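Local coordinates for CdiI (Burkholderia pseudomallei 1026a, PDB 4G6V), which binds the CdiA-CT tRNase toxin of a contact-dependent growth inhibition system and, as its cognate immunity protein, probably neutralises it, at residues S18-I23 with F35-V40; K80-G85 with I91-D96. All coordinates share one frame; numbering follows the deposited sequence.

Contact 1: residues S18-I23 with F35-V40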
loop_
_atom_site.group_PDB
_atom_site.type_symbol
_atom_site.label_atom_id
_atom_site.label_comp_id
_atom_site.label_asym_id
_atom_site.label_seq_id
_atom_site.Cartn_x
_atom_site.Cartn_y
_atom_site.Cartn_z
ATOM N N SER B 18 14.214 -7.752 15.955
ATOM C CA SER B 18 14.199 -8.833 16.930
ATOM C C SER B 18 12.759 -9.222 17.303
ATOM O O SER B 18 12.397 -10.398 17.247
ATOM C CB SER B 18 15.015 -8.456 18.174
ATOM O OG SER B 18 14.635 -9.261 19.285
ATOM N N ASP B 19 11.939 -8.243 17.679
ATOM C CA ASP B 19 10.510 -8.490 17.937
ATOM C C ASP B 19 9.746 -9.106 16.733
ATOM O O ASP B 19 8.948 -10.033 16.914
ATOM C CB ASP B 19 9.807 -7.207 18.405
ATOM C CG ASP B 19 9.985 -6.953 19.876
ATOM O OD1 ASP B 19 10.014 -7.940 20.652
ATOM O OD2 ASP B 19 10.084 -5.765 20.262
ATOM N N LEU B 20 9.976 -8.594 15.521
ATOM C CA LEU B 20 9.347 -9.186 14.332
ATOM C C LEU B 20 9.727 -10.640 14.059
ATOM O O LEU B 20 8.966 -11.370 13.423
ATOM C CB LEU B 20 9.569 -8.336 13.074
ATOM C CG LEU B 20 8.553 -7.204 12.985
ATOM C CD1 LEU B 20 8.986 -6.150 12.013
ATOM C CD2 LEU B 20 7.167 -7.749 12.624
ATOM N N ASN B 21 10.892 -11.068 14.518
ATOM C CA ASN B 21 11.271 -12.454 14.319
ATOM C C ASN B 21 10.347 -13.362 15.105
ATOM O O ASN B 21 9.928 -14.412 14.640
ATOM C CB ASN B 21 12.719 -12.695 14.735
ATOM C CG ASN B 21 13.735 -12.062 13.779
ATOM O OD1 ASN B 21 13.435 -11.759 12.616
ATOM N ND2 ASN B 21 14.957 -11.867 14.279
ATOM N N LYS B 22 10.033 -12.950 16.318
ATOM C CA LYS B 22 9.170 -13.742 17.156
ATOM C C LYS B 22 7.764 -13.795 16.567
ATOM O O LYS B 22 7.119 -14.845 16.566
ATOM C CB LYS B 22 9.161 -13.164 18.558
ATOM C CG LYS B 22 10.540 -13.167 19.197
ATOM C CD LYS B 22 10.506 -12.611 20.615
ATOM C CE LYS B 22 11.920 -12.502 21.171
ATOM N NZ LYS B 22 11.832 -11.995 22.572
ATOM N N ILE B 23 7.295 -12.664 16.052
ATOM C CA ILE B 23 6.008 -12.627 15.382
ATOM C C ILE B 23 5.977 -13.608 14.220
ATOM O O ILE B 23 5.127 -14.486 14.180
ATOM C CB ILE B 23 5.637 -11.198 14.963
ATOM C CG1 ILE B 23 4.951 -10.490 16.130
ATOM C CG2 ILE B 23 4.661 -11.208 13.849
ATOM C CD1 ILE B 23 5.278 -9.008 16.216
ATOM N N PHE B 35 0.475 -12.585 4.248
ATOM C CA PHE B 35 0.991 -11.232 4.429
ATOM C C PHE B 35 2.516 -11.225 4.347
ATOM O O PHE B 35 3.172 -12.137 4.842
ATOM C CB PHE B 35 0.548 -10.677 5.774
ATOM C CG PHE B 35 -0.933 -10.489 5.886
ATOM C CD1 PHE B 35 -1.497 -9.238 5.716
ATOM C CD2 PHE B 35 -1.763 -11.565 6.163
ATOM C CE1 PHE B 35 -2.856 -9.048 5.833
ATOM C CE2 PHE B 35 -3.140 -11.393 6.270
ATOM C CZ PHE B 35 -3.686 -10.132 6.105
ATOM N N LEU B 36 3.088 -10.214 3.710
ATOM C CA LEU B 36 4.542 -10.117 3.674
ATOM C C LEU B 36 5.016 -8.941 4.518
ATOM O O LEU B 36 4.561 -7.807 4.336
ATOM C CB LEU B 36 5.071 -10.013 2.235
ATOM C CG LEU B 36 4.641 -11.163 1.312
ATOM C CD1 LEU B 36 5.270 -11.026 -0.064
ATOM C CD2 LEU B 36 4.957 -12.535 1.910
ATOM N N ILE B 37 5.924 -9.222 5.447
ATOM C CA ILE B 37 6.479 -8.176 6.305
ATOM C C ILE B 37 7.826 -7.693 5.764
ATOM O O ILE B 37 8.808 -8.462 5.710
ATOM C CB ILE B 37 6.644 -8.646 7.782
ATOM C CG1 ILE B 37 5.315 -9.199 8.321
ATOM C CG2 ILE B 37 7.161 -7.507 8.647
ATOM C CD1 ILE B 37 5.301 -9.549 9.838
ATOM N N SER B 38 7.869 -6.421 5.366
ATOM C CA SER B 38 9.124 -5.824 4.924
ATOM C C SER B 38 10.181 -5.812 6.042
ATOM O O SER B 38 9.871 -5.985 7.229
ATOM C CB SER B 38 8.898 -4.399 4.424
ATOM O OG SER B 38 9.048 -3.466 5.480
ATOM N N PRO B 39 11.444 -5.634 5.663
ATOM C CA PRO B 39 12.470 -5.292 6.658
ATOM C C PRO B 39 12.094 -4.000 7.359
ATOM O O PRO B 39 11.373 -3.178 6.770
ATOM C CB PRO B 39 13.729 -5.060 5.804
ATOM C CG PRO B 39 13.252 -5.114 4.318
ATOM C CD PRO B 39 12.020 -5.954 4.344
ATOM N N VAL B 40 12.572 -3.826 8.592
ATOM C CA VAL B 40 12.354 -2.592 9.329
ATOM C C VAL B 40 13.418 -1.581 8.940
ATOM O O VAL B 40 14.572 -1.943 8.770
ATOM C CB VAL B 40 12.434 -2.813 10.861
ATOM C CG1 VAL B 40 12.173 -1.498 11.613
ATOM C CG2 VAL B 40 11.459 -3.891 11.300
#
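Leu20 reaches from the helix to two residues of 35-40 at once. Its CD1 meets Val40 CG2 at 3.4 Å, while CD2 lies 3.8 Å from Ile37 CD1. The same two methyls straddle the other branch of the isoleucine: Ile37 CG2 is 4.0 Å from Leu20 CD2 and 4.1 Å from Leu20 CD1. CD1 thus serves both Val40 and Ile37 CG2, and CD2 serves both methyls of Ile37. The Leu20 side chain lies aslant both partners: Val40 meets CD1, and Ile37 lies against both branches of the fork. Ile23, one turn further along the helix, adds a looser touch, its CG2 standing 4.4 Å from Ile37 CD1.

The torsion of Ile37 explains how one residue offers both surfaces: with CG1 beside the backbone N (chi1 -54°), CG2 stands opposite that N, and the extended chain carries CD1 to where it faces both Leu20 and Ile23. No hydrogen bond crosses between the two segments, and the meeting is wholly apolar. The residues between the two hydrophobic ones turn elsewhere: Ser38 directs its CB away from the helix, and its OG donates to Pro39 O at 2.7 Å, approaching 35° out of the carbonyl plane, while also accepting from Leu63 N.

Polar bonds from the same helix frame the apolar patch. Glu17 OE1 takes the N-H of Val40 and Arg24 NH2 binds Ile37 O, so helix 13-26 holds the strand's backbone as well as its side chains. Around the patch, Phe62 of strand 60-66 and Phe86 pack on Leu20, and Phe31 of helix 28-34 touches both Ile23 and Ile37. The contact thus seats helix 13-26 against strand 35-42, an outermost strand of the sheet within this chain, which pairs with strand 60-66 through backbone bonds of Leu36 and Ser38.

Contact 2: residues K80-G85 with I91-D96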
loop_
_atom_site.group_PDB
_atom_site.type_symbol
_atom_site.label_atom_id
_atom_site.label_comp_id
_atom_site.label_asym_id
_atom_site.label_seq_id
_atom_site.Cartn_x
_atom_site.Cartn_y
_atom_site.Cartn_z
ATOM N N LYS B 80 -3.944 -6.478 15.352
ATOM C CA LYS B 80 -3.927 -6.796 16.776
ATOM C C LYS B 80 -2.692 -7.634 17.147
ATOM O O LYS B 80 -2.012 -7.334 18.123
ATOM C CB LYS B 80 -5.231 -7.492 17.172
ATOM C CG LYS B 80 -5.164 -8.181 18.500
ATOM C CD LYS B 80 -5.878 -9.522 18.465
ATOM C CE LYS B 80 -5.112 -10.584 19.264
ATOM N NZ LYS B 80 -4.905 -10.215 20.698
ATOM N N ILE B 81 -2.394 -8.662 16.349
ATOM C CA ILE B 81 -1.207 -9.499 16.544
ATOM C C ILE B 81 0.064 -8.648 16.610
ATOM O O ILE B 81 1.007 -8.951 17.363
ATOM C CB ILE B 81 -1.084 -10.559 15.413
ATOM C CG1 ILE B 81 -2.065 -11.709 15.645
ATOM C CG2 ILE B 81 0.324 -11.120 15.299
ATOM C CD1 ILE B 81 -2.190 -12.657 14.455
ATOM N N LEU B 82 0.083 -7.578 15.821
ATOM C CA LEU B 82 1.234 -6.678 15.789
ATOM C C LEU B 82 1.318 -5.784 17.052
ATOM O O LEU B 82 2.362 -5.678 17.668
ATOM C CB LEU B 82 1.262 -5.864 14.481
ATOM C CG LEU B 82 1.507 -6.597 13.143
ATOM C CD1 LEU B 82 1.564 -5.617 11.979
ATOM C CD2 LEU B 82 2.791 -7.459 13.150
ATOM N N VAL B 83 0.213 -5.166 17.442
ATOM C CA VAL B 83 0.148 -4.384 18.682
ATOM C C VAL B 83 0.649 -5.206 19.890
ATOM O O VAL B 83 1.287 -4.673 20.815
ATOM C CB VAL B 83 -1.325 -3.903 18.961
ATOM C CG1 VAL B 83 -1.462 -3.291 20.352
ATOM C CG2 VAL B 83 -1.837 -2.932 17.895
ATOM N N ASP B 84 0.354 -6.505 19.871
ATOM C CA ASP B 84 0.654 -7.394 20.993
ATOM C C ASP B 84 2.095 -7.913 20.979
ATOM O O ASP B 84 2.642 -8.229 22.031
ATOM C CB ASP B 84 -0.336 -8.564 21.042
ATOM N N GLY B 85 2.704 -8.003 19.798
ATOM C CA GLY B 85 4.065 -8.499 19.696
ATOM C C GLY B 85 5.092 -7.382 19.744
ATOM O O GLY B 85 6.272 -7.580 19.451
ATOM N N ILE B 91 2.924 1.256 18.920
ATOM C CA ILE B 91 2.866 1.072 17.472
ATOM C C ILE B 91 1.665 1.789 16.886
ATOM O O ILE B 91 0.568 1.696 17.413
ATOM C CB ILE B 91 2.921 -0.440 17.020
ATOM C CG1 ILE B 91 3.109 -0.541 15.511
ATOM C CG2 ILE B 91 1.705 -1.223 17.424
ATOM C CD1 ILE B 91 2.929 -1.946 14.968
ATOM N N LEU B 92 1.881 2.540 15.815
ATOM C CA LEU B 92 0.768 3.127 15.082
ATOM C C LEU B 92 0.641 2.330 13.789
ATOM O O LEU B 92 1.647 2.063 13.136
ATOM C CB LEU B 92 1.049 4.606 14.808
ATOM C CG LEU B 92 0.326 5.300 13.656
ATOM C CD1 LEU B 92 -1.119 5.445 13.992
ATOM C CD2 LEU B 92 0.950 6.650 13.371
ATOM N N ILE B 93 -0.569 1.908 13.434
ATOM C CA ILE B 93 -0.770 1.208 12.155
ATOM C C ILE B 93 -1.748 1.944 11.248
ATOM O O ILE B 93 -2.929 2.037 11.559
ATOM C CB ILE B 93 -1.316 -0.227 12.342
ATOM C CG1 ILE B 93 -0.373 -1.073 13.200
ATOM C CG2 ILE B 93 -1.570 -0.884 10.976
ATOM C CD1 ILE B 93 -0.893 -2.491 13.439
ATOM N N LEU B 94 -1.261 2.457 10.129
ATOM C CA LEU B 94 -2.128 3.091 9.154
ATOM C C LEU B 94 -2.264 2.240 7.873
ATOM O O LEU B 94 -1.306 2.026 7.116
ATOM C CB LEU B 94 -1.619 4.494 8.815
ATOM C CG LEU B 94 -1.392 5.505 9.935
ATOM C CD1 LEU B 94 -1.017 6.853 9.365
ATOM C CD2 LEU B 94 -2.628 5.659 10.787
ATOM N N GLN B 95 -3.468 1.748 7.620
ATOM C CA GLN B 95 -3.709 1.044 6.379
ATOM C C GLN B 95 -3.528 2.046 5.243
ATOM O O GLN B 95 -4.149 3.126 5.242
ATOM C CB GLN B 95 -5.102 0.462 6.366
ATOM C CG GLN B 95 -5.308 -0.528 5.263
ATOM C CD GLN B 95 -6.472 -1.449 5.522
ATOM O OE1 GLN B 95 -6.802 -1.751 6.674
ATOM N NE2 GLN B 95 -7.100 -1.910 4.453
ATOM N N ASP B 96 -2.649 1.687 4.303
ATOM C CA ASP B 96 -2.270 2.534 3.175
ATOM C C ASP B 96 -1.931 3.949 3.614
ATOM O O ASP B 96 -2.162 4.929 2.886
ATOM C CB ASP B 96 -3.341 2.508 2.069
ATOM C CG ASP B 96 -3.294 1.218 1.240
ATOM O OD1 ASP B 96 -2.176 0.640 1.088
ATOM O OD2 ASP B 96 -4.369 0.784 0.749
#
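Ile91 and Val83 lie askew to one another, methyl against methyl, with Ile91 CG2 4.0 Å from Val83 CG2. The same Ile91 methyl comes still nearer the helix backbone, at 3.7 Å from Val83 CA, so it rests on the surface of the helix as much as on a side chain. The first torsion of Ile91 permits this double use: CG1 is turned opposite the backbone N (chi1 -170°), leaving CG2 for Val83 while CD1 is carried to the neighbouring Leu82, 4.3 Å from its CB.

Two residues along, Ile93 also directs its CB at the helix, and its extended chain brings CD1 to 4.1 Å from Leu82 CB. Leu82 therefore receives the ends of both isoleucines at the base of its side chain. The axes of helix segment 80-84 and strand segment 91-95 approach to 9.1 Å and run at 162°, nearly antiparallel, and the adjacent Leu82 and Val83 meet the alternate strand residues Ile91 and Ile93.

Val83 marks the outer edge of the packing, whereas Leu82 and Ile93 are buried. Strand 91-95 lies between strands 4-9 and 99-100; from strand 4-9, Cys7 touches Leu82 and Leu9 touches Ile91, extending the apolar layer under helix 75-84.

How the contacts relate
Contact 1 closes before contact 2 opens along the chain, and their centres are about 12 Å apart. Both lay a helix on the same antiparallel sheet: contact 1 uses strand 35-42, at one edge of the sheet within this chain, contact 2 strand 91-95, with strands 60-66 and 4-9 in between. The helices meet where Ile23 CD1 lies 4.2 Å from Leu82 CD2, and Ile23 CD1 is also 3.7 Å from Gly85 O, just after helix 75-84, so the two contacts adjoin through Ile23 and Leu82. Phe35 packs on Ile75 and Val78 of that helix. On the toxin chain, Ser124 packs on Ser38, Lys121 forms a salt bridge with Asp96, just past strand 91-95, and Thr59 hydrogen-bonds Gln95.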